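Local coordinates for glycoside Hydrolase Family 43_12 (Metagenome, PDB 7JVH), which probably hydrolyses glycosidic bonds in plant cell-wall polysaccharides such as arabinoxylan, as a glycoside hydrolase of family 43, subfamily 12, at residues 31-36 and 445-450; 379-384 and 438-443. All blocks are in the same frame, centred on the assembly; numbering follows the deposited sequence.

Contact 1. Residues 31-36 and 445-450; sequences TNFTYT and AQTTLS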
ATOM      1  N   THR A  31       5.816  -5.677  24.637  1.00 53.57           N
ATOM      2  CA  THR A  31       5.495  -4.519  25.461  1.00 53.19           C
ATOM      3  C   THR A  31       5.790  -3.195  24.743  1.00 58.21           C
ATOM      4  O   THR A  31       5.295  -2.153  25.156  1.00 61.49           O
ATOM      5  CB  THR A  31       6.281  -4.569  26.788  1.00 57.51           C
ATOM      6  OG1 THR A  31       5.765  -3.611  27.701  1.00 82.08           O
ATOM      7  CG2 THR A  31       7.733  -4.249  26.561  1.00 55.93           C
ATOM      8  N   ASN A  32       6.625  -3.254  23.697  1.00 58.74           N
ATOM      9  CA  ASN A  32       6.987  -2.105  22.876  1.00 59.18           C
ATOM     10  C   ASN A  32       7.312  -2.474  21.433  1.00 55.67           C
ATOM     11  O   ASN A  32       7.853  -3.544  21.163  1.00 56.17           O
ATOM     12  CB  ASN A  32       8.209  -1.392  23.446  1.00 54.78           C
ATOM     13  CG  ASN A  32       8.664  -0.222  22.583  1.00 65.53           C
ATOM     14  OD1 ASN A  32       9.692  -0.285  21.907  1.00 62.07           O
ATOM     15  ND2 ASN A  32       7.873   0.840  22.577  1.00 75.38           N
ATOM     16  N   PHE A  33       6.984  -1.564  20.511  1.00 52.17           N
ATOM     17  CA  PHE A  33       7.602  -1.513  19.198  1.00 46.83           C
ATOM     18  C   PHE A  33       7.982  -0.063  18.891  1.00 44.12           C
ATOM     19  O   PHE A  33       7.168   0.837  19.068  1.00 52.13           O
ATOM     20  CB  PHE A  33       6.678  -2.059  18.088  1.00 45.61           C
ATOM     21  CG  PHE A  33       7.405  -2.341  16.809  1.00 55.96           C
ATOM     22  CD1 PHE A  33       7.587  -1.359  15.853  1.00 54.13           C
ATOM     23  CD2 PHE A  33       7.934  -3.594  16.570  1.00 65.36           C
ATOM     24  CE1 PHE A  33       8.272  -1.625  14.672  1.00 55.33           C
ATOM     25  CE2 PHE A  33       8.612  -3.880  15.377  1.00 64.93           C
ATOM     26  CZ  PHE A  33       8.786  -2.886  14.435  1.00 59.83           C
ATOM     27  N   THR A  34       9.214   0.138  18.421  1.00 40.08           N
ATOM     28  CA  THR A  34       9.703   1.448  18.013  1.00 51.34           C
ATOM     29  C   THR A  34      10.209   1.367  16.590  1.00 46.89           C
ATOM     30  O   THR A  34      10.981   0.469  16.267  1.00 44.54           O
ATOM     31  CB  THR A  34      10.847   1.979  18.944  1.00 55.01           C
ATOM     32  OG1 THR A  34      10.370   2.031  20.292  1.00 62.27           O
ATOM     33  CG2 THR A  34      11.300   3.350  18.537  1.00 49.94           C
ATOM     34  N   TYR A  35       9.754   2.305  15.753  1.00 36.00           N
ATOM     35  CA  TYR A  35      10.190   2.433  14.370  1.00 40.34           C
ATOM     36  C   TYR A  35      10.695   3.855  14.136  1.00 42.70           C
ATOM     37  O   TYR A  35       9.972   4.823  14.406  1.00 50.85           O
ATOM     38  CB  TYR A  35       9.035   2.110  13.408  1.00 34.97           C
ATOM     39  CG  TYR A  35       9.346   2.386  11.944  1.00 40.28           C
ATOM     40  CD1 TYR A  35      10.043   1.462  11.174  1.00 44.32           C
ATOM     41  CD2 TYR A  35       8.942   3.569  11.337  1.00 39.80           C
ATOM     42  CE1 TYR A  35      10.338   1.711   9.846  1.00 56.00           C
ATOM     43  CE2 TYR A  35       9.228   3.835  10.007  1.00 52.21           C
ATOM     44  CZ  TYR A  35       9.913   2.899   9.257  1.00 58.53           C
ATOM     45  OH  TYR A  35      10.197   3.160   7.929  1.00 54.11           O
ATOM     46  N   THR A  36      11.936   3.964  13.639  1.00 51.28           N
ATOM     47  CA  THR A  36      12.595   5.239  13.377  1.00 57.98           C
ATOM     48  C   THR A  36      13.094   5.296  11.942  1.00 56.61           C
ATOM     49  O   THR A  36      13.971   4.524  11.562  1.00 54.03           O
ATOM     50  CB  THR A  36      13.784   5.502  14.368  1.00 50.44           C
ATOM     51  OG1 THR A  36      13.282   5.613  15.702  1.00 49.60           O
ATOM     52  CG2 THR A  36      14.545   6.782  14.004  1.00 37.33           C
ATOM     53  N   ALA A 445      14.637  -0.183  13.961  1.00 57.60           N
ATOM     54  CA  ALA A 445      13.461  -0.583  14.701  1.00 45.22           C
ATOM     55  C   ALA A 445      13.880  -1.517  15.802  1.00 58.97           C
ATOM     56  O   ALA A 445      14.908  -2.199  15.693  1.00 50.08           O
ATOM     57  CB  ALA A 445      12.478  -1.268  13.756  1.00 53.44           C
ATOM     58  N   GLN A 446      13.084  -1.544  16.871  1.00 49.61           N
ATOM     59  CA  GLN A 446      13.253  -2.521  17.924  1.00 51.67           C
ATOM     60  C   GLN A 446      11.935  -2.883  18.592  1.00 49.57           C
ATOM     61  O   GLN A 446      10.985  -2.107  18.572  1.00 50.42           O
ATOM     62  CB  GLN A 446      14.219  -1.985  18.969  1.00 59.32           C
ATOM     63  CG  GLN A 446      13.871  -0.597  19.456  1.00 64.37           C
ATOM     64  CD  GLN A 446      14.446  -0.317  20.815  1.00 67.44           C
ATOM     65  OE1 GLN A 446      15.438   0.385  20.941  1.00 72.73           O
ATOM     66  NE2 GLN A 446      13.816  -0.868  21.842  1.00 68.20           N
ATOM     67  N   THR A 447      11.891  -4.079  19.181  1.00 50.76           N
ATOM     68  CA  THR A 447      10.739  -4.543  19.935  1.00 49.53           C
ATOM     69  C   THR A 447      11.222  -5.160  21.240  1.00 54.49           C
ATOM     70  O   THR A 447      12.325  -5.696  21.319  1.00 56.48           O
ATOM     71  CB  THR A 447       9.884  -5.554  19.115  1.00 50.52           C
ATOM     72  OG1 THR A 447       8.626  -5.747  19.767  1.00 60.82           O
ATOM     73  CG2 THR A 447      10.589  -6.908  18.948  1.00 38.37           C
ATOM     74  N   THR A 448      10.378  -5.064  22.266  1.00 49.14           N
ATOM     75  CA  THR A 448      10.666  -5.560  23.605  1.00 49.34           C
ATOM     76  C   THR A 448       9.566  -6.534  23.969  1.00 59.40           C
ATOM     77  O   THR A 448       8.383  -6.221  23.824  1.00 63.41           O
ATOM     78  CB  THR A 448      10.726  -4.407  24.630  1.00 48.30           C
ATOM     79  OG1 THR A 448      11.727  -3.486  24.216  1.00 56.13           O
ATOM     80  CG2 THR A 448      11.073  -4.906  26.007  1.00 47.53           C
ATOM     81  N   LEU A 449       9.966  -7.717  24.438  1.00 62.36           N
ATOM     82  CA  LEU A 449       9.029  -8.809  24.652  1.00 70.85           C
ATOM     83  C   LEU A 449       9.350  -9.576  25.918  1.00 66.69           C
ATOM     84  O   LEU A 449      10.506  -9.706  26.307  1.00 72.95           O
ATOM     85  CB  LEU A 449       8.946  -9.757  23.428  1.00 63.62           C
ATOM     86  CG  LEU A 449      10.084 -10.749  23.160  1.00 58.81           C
ATOM     87  CD1 LEU A 449       9.599 -12.064  22.593  1.00 57.93           C
ATOM     88  CD2 LEU A 449      11.104 -10.124  22.226  1.00 53.72           C
ATOM     89  N   SER A 450       8.284 -10.037  26.577  1.00 67.21           N
ATOM     90  CA  SER A 450       8.343 -10.934  27.705  1.00 63.74           C
ATOM     91  C   SER A 450       7.936 -12.304  27.178  1.00 61.62           C
ATOM     92  O   SER A 450       6.803 -12.514  26.764  1.00 71.50           O
ATOM     93  CB  SER A 450       7.423 -10.455  28.818  1.00 70.81           C
ATOM     94  OG  SER A 450       7.140 -11.508  29.715  1.00 82.37           O
TER
HETATM   95  O   HOH W   1      11.635  -2.096  22.141  1.00 47.71           O
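T31 to Y35 pair with A445 to T448 in an antiparallel beta ladder, which brings strand 28-37 into the C-terminal sheet beside strand 442-451. Hydrogen-bonded pairs N32/T448 and T34/Q446 alternate with non-hydrogen-bonded pairs F33/T447 and Y35/A445; T34 N reaches Q446 O at 2.9 Å. T31 and N32 both face T448, a classic beta bulge in which T448 O takes T31 N at 2.7 Å and N32 N more weakly. N32 O is gripped twice: T448 N donates to it, and T447 OG1 lies 2.7 Å from N32 O; with chi1 at -167° that hydroxyl lies beside its own carbonyl carbon and reaches across the strands. The sheet is one layer of a concanavalin A-like beta sandwich, and F33 and T447 point from it onto M563 of the other layer. Q446 O sits over one face of the F33 ring, while F33 CZ lies 4.1 Å from A445 CB. On the face carrying N32, T34 OG1 donates in plane to a lone pair of N32 OD1 at 2.9 Å. A water joins N32 OD1, Q446 NE2 and T448 OG1, the last also bonded to T516. Alongside, the methyls T31 CG2 and T448 CG2 pack tightly at 3.4 Å.

Contact 2. Residues 379-384 and 438-443; sequences NGNFTY and QQHIKY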
ATOM      1  N   ASN A 379       5.338  12.086   8.443  1.00 59.43           N
ATOM      2  CA  ASN A 379       6.130  12.149   7.217  1.00 46.00           C
ATOM      3  C   ASN A 379       7.555  12.562   7.575  1.00 47.79           C
ATOM      4  O   ASN A 379       7.886  12.700   8.765  1.00 52.69           O
ATOM      5  CB  ASN A 379       5.504  13.085   6.179  1.00 40.79           C
ATOM      6  CG  ASN A 379       5.709  12.589   4.759  1.00 48.26           C
ATOM      7  OD1 ASN A 379       6.842  12.544   4.262  1.00 52.25           O
ATOM      8  ND2 ASN A 379       4.633  12.178   4.109  1.00 45.49           N
ATOM      9  N   GLY A 380       8.414  12.726   6.570  1.00 45.83           N
ATOM     10  CA  GLY A 380       9.827  12.970   6.812  1.00 46.80           C
ATOM     11  C   GLY A 380      10.453  11.838   7.629  1.00 46.17           C
ATOM     12  O   GLY A 380      10.081  10.680   7.482  1.00 47.99           O
ATOM     13  N   ASN A 381      11.418  12.196   8.475  1.00 50.04           N
ATOM     14  CA  ASN A 381      12.049  11.294   9.422  1.00 47.46           C
ATOM     15  C   ASN A 381      11.425  11.512  10.789  1.00 51.75           C
ATOM     16  O   ASN A 381      11.251  12.636  11.235  1.00 50.20           O
ATOM     17  CB  ASN A 381      13.555  11.515   9.467  1.00 37.62           C
ATOM     18  CG  ASN A 381      14.254  10.950   8.261  1.00 45.33           C
ATOM     19  OD1 ASN A 381      13.748  10.032   7.625  1.00 45.25           O
ATOM     20  ND2 ASN A 381      15.414  11.479   7.929  1.00 39.20           N
ATOM     21  N   PHE A 382      11.064  10.402  11.441  1.00 55.03           N
ATOM     22  CA  PHE A 382      10.290  10.410  12.663  1.00 50.38           C
ATOM     23  C   PHE A 382      10.476   9.085  13.391  1.00 50.20           C
ATOM     24  O   PHE A 382      11.098   8.161  12.874  1.00 58.25           O
ATOM     25  CB  PHE A 382       8.822  10.660  12.361  1.00 38.00           C
ATOM     26  CG  PHE A 382       8.188   9.593  11.508  1.00 53.18           C
ATOM     27  CD1 PHE A 382       7.622   8.469  12.069  1.00 49.32           C
ATOM     28  CD2 PHE A 382       8.157   9.729  10.125  1.00 56.42           C
ATOM     29  CE1 PHE A 382       7.038   7.507  11.275  1.00 54.22           C
ATOM     30  CE2 PHE A 382       7.568   8.774   9.332  1.00 47.01           C
ATOM     31  CZ  PHE A 382       7.010   7.654   9.904  1.00 49.61           C
ATOM     32  N   THR A 383       9.933   9.019  14.607  1.00 54.91           N
ATOM     33  CA  THR A 383       9.954   7.836  15.436  1.00 52.63           C
ATOM     34  C   THR A 383       8.537   7.563  15.893  1.00 61.69           C
ATOM     35  O   THR A 383       7.858   8.469  16.395  1.00 57.69           O
ATOM     36  CB  THR A 383      10.882   7.998  16.649  1.00 45.22           C
ATOM     37  OG1 THR A 383      12.234   7.903  16.200  1.00 51.82           O
ATOM     38  CG2 THR A 383      10.640   6.927  17.691  1.00 44.99           C
ATOM     39  N   TYR A 384       8.100   6.306  15.693  1.00 53.84           N
ATOM     40  CA  TYR A 384       6.828   5.811  16.184  1.00 47.31           C
ATOM     41  C   TYR A 384       7.118   4.732  17.223  1.00 54.64           C
ATOM     42  O   TYR A 384       7.631   3.660  16.892  1.00 56.42           O
ATOM     43  CB  TYR A 384       5.995   5.263  15.036  1.00 46.29           C
ATOM     44  CG  TYR A 384       4.722   4.544  15.446  1.00 51.38           C
ATOM     45  CD1 TYR A 384       3.919   5.039  16.461  1.00 53.09           C
ATOM     46  CD2 TYR A 384       4.308   3.373  14.788  1.00 52.08           C
ATOM     47  CE1 TYR A 384       2.762   4.394  16.839  1.00 55.78           C
ATOM     48  CE2 TYR A 384       3.130   2.727  15.159  1.00 47.08           C
ATOM     49  CZ  TYR A 384       2.365   3.240  16.183  1.00 51.27           C
ATOM     50  OH  TYR A 384       1.200   2.627  16.579  1.00 47.59           O
ATOM     51  N   GLN A 438       7.510  -0.763   5.851  1.00 48.39           N
ATOM     52  CA  GLN A 438       8.809  -0.110   5.740  1.00 46.34           C
ATOM     53  C   GLN A 438       8.569   1.194   4.979  1.00 52.03           C
ATOM     54  O   GLN A 438       8.312   1.185   3.760  1.00 45.23           O
ATOM     55  CB  GLN A 438       9.826  -0.987   5.026  1.00 34.93           C
ATOM     56  CG  GLN A 438      11.174  -0.328   4.832  1.00 38.78           C
ATOM     57  CD  GLN A 438      12.308  -1.305   4.514  1.00 40.15           C
ATOM     58  OE1 GLN A 438      12.126  -2.514   4.545  1.00 40.49           O
ATOM     59  NE2 GLN A 438      13.490  -0.769   4.230  1.00 35.12           N
ATOM     60  N   GLN A 439       8.651   2.318   5.707  1.00 44.50           N
ATOM     61  CA  GLN A 439       8.351   3.635   5.156  1.00 38.81           C
ATOM     62  C   GLN A 439       9.578   4.378   4.658  1.00 41.57           C
ATOM     63  O   GLN A 439       9.452   5.444   4.064  1.00 56.06           O
ATOM     64  CB  GLN A 439       7.589   4.476   6.178  1.00 46.16           C
ATOM     65  CG  GLN A 439       6.167   3.977   6.388  1.00 39.83           C
ATOM     66  CD  GLN A 439       5.379   4.861   7.321  1.00 45.71           C
ATOM     67  OE1 GLN A 439       5.624   4.885   8.515  1.00 57.68           O
ATOM     68  NE2 GLN A 439       4.407   5.572   6.786  1.00 52.55           N
ATOM     69  N   HIS A 440      10.758   3.793   4.871  1.00 45.30           N
ATOM     70  CA  HIS A 440      12.039   4.418   4.560  1.00 45.57           C
ATOM     71  C   HIS A 440      13.022   3.384   4.044  1.00 58.34           C
ATOM     72  O   HIS A 440      12.925   2.183   4.391  1.00 59.92           O
ATOM     73  CB  HIS A 440      12.649   5.035   5.834  1.00 45.61           C
ATOM     74  CG  HIS A 440      11.763   6.032   6.498  1.00 41.58           C
ATOM     75  ND1 HIS A 440      10.722   5.661   7.315  1.00 47.90           N
ATOM     76  CD2 HIS A 440      11.758   7.386   6.466  1.00 41.26           C
ATOM     77  CE1 HIS A 440      10.110   6.748   7.755  1.00 41.70           C
ATOM     78  NE2 HIS A 440      10.725   7.806   7.261  1.00 38.68           N
ATOM     79  N   ILE A 441      14.000   3.866   3.266  1.00 53.64           N
ATOM     80  CA  ILE A 441      15.099   3.024   2.793  1.00 57.91           C
ATOM     81  C   ILE A 441      16.030   2.729   3.969  1.00 58.31           C
ATOM     82  O   ILE A 441      16.485   1.600   4.147  1.00 55.41           O
ATOM     83  CB  ILE A 441      15.893   3.705   1.663  1.00 55.62           C
ATOM     84  CG1 ILE A 441      14.965   4.122   0.522  1.00 46.99           C
ATOM     85  CG2 ILE A 441      16.940   2.744   1.119  1.00 59.76           C
ATOM     86  CD1 ILE A 441      15.653   4.956  -0.533  1.00 42.16           C
ATOM     87  N   LYS A 442      16.306   3.770   4.760  1.00 55.72           N
ATOM     88  CA  LYS A 442      17.127   3.660   5.965  1.00 50.97           C
ATOM     89  C   LYS A 442      16.251   3.751   7.203  1.00 56.72           C
ATOM     90  O   LYS A 442      15.606   4.760   7.425  1.00 66.66           O
ATOM     91  CB  LYS A 442      18.161   4.769   6.013  1.00 43.09           C
ATOM     92  CG  LYS A 442      19.355   4.551   5.111  1.00 42.23           C
ATOM     93  CD  LYS A 442      20.302   5.740   5.200  1.00 38.82           C
ATOM     94  CE  LYS A 442      21.538   5.494   4.351  1.00 54.73           C
ATOM     95  NZ  LYS A 442      22.463   6.674   4.418  1.00 68.38           N
ATOM     96  N   TYR A 443      16.218   2.679   7.994  1.00 48.61           N
ATOM     97  CA  TYR A 443      15.445   2.665   9.223  1.00 45.70           C
ATOM     98  C   TYR A 443      16.108   1.797  10.295  1.00 54.04           C
ATOM     99  O   TYR A 443      17.040   1.036  10.035  1.00 52.04           O
ATOM    100  CB  TYR A 443      13.964   2.272   8.982  1.00 39.38           C
ATOM    101  CG  TYR A 443      13.662   0.794   8.943  1.00 49.44           C
ATOM    102  CD1 TYR A 443      13.316   0.102  10.106  1.00 57.10           C
ATOM    103  CD2 TYR A 443      13.695   0.081   7.746  1.00 51.89           C
ATOM    104  CE1 TYR A 443      13.035  -1.246  10.083  1.00 43.32           C
ATOM    105  CE2 TYR A 443      13.389  -1.267   7.707  1.00 55.31           C
ATOM    106  CZ  TYR A 443      13.070  -1.924   8.877  1.00 56.52           C
ATOM    107  OH  TYR A 443      12.796  -3.283   8.835  1.00 55.35           O
TER
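Q439 and H440 turn their side chains toward F382 and G380, just after Q438, whose NE2 donates to H440 O at 3.0 Å and braces the turn from within. Q439 OE1 approaches F382 at the ring's edge, in its plane, 3.4 Å from F382 CZ, with the amide steeply turned at 77° to the ring; the main polar partner of that amide is Q58. H440 follows, its CG opposite the carbonyl carbon (chi1 -57°), which sends the imidazole across to the other loop. There H440 NE2 donates to G380 O at 3.0 Å, nearly straight and within the ring plane; the same oxygen also receives Q58 NE2. Residues 438-441 form the turn between strands 433-437 and 442-451, which belong to opposite layers of the beta sandwich, and 379-382 is the loop leading into strand 383-386. The edge of H440 meets the face of F382 in an offset edge-to-face pair, centroids 5.3 Å apart. H440 ND1 bonds Y35 OH. A leucine here, with no ring nitrogens, would probably leave G380 O relying on Q58, Y35 OH on Q439 N, and the F382 face without its aromatic partner. N381 OD1 lies 3.5 Å from H440 CD2, its amide held through ND2 by D39 O.

Nesting is the principle these two contacts illustrate: along the chain the order is 31-36, 379-384, 438-443, 445-450, so contact 2 lies inside the loop closed by contact 1. Between 31-36 and 379-384 the chain builds the four-stranded sheets of the family 43 region, a five-bladed propeller, before returning to the sandwich. The contact centres are 15 Å apart and both use strand 442-451, while strand 28-37 has 383-386 and 442-451 as neighbours in one sheet. They touch directly: T36 OG1 and T383 OG1 lie 2.6 Å apart, probably hydrogen-bonded, and Y35 CE1 packs on Y443 CD1. The N-terminal strand 28-37 is thus built into one sheet of the C-terminal sandwich.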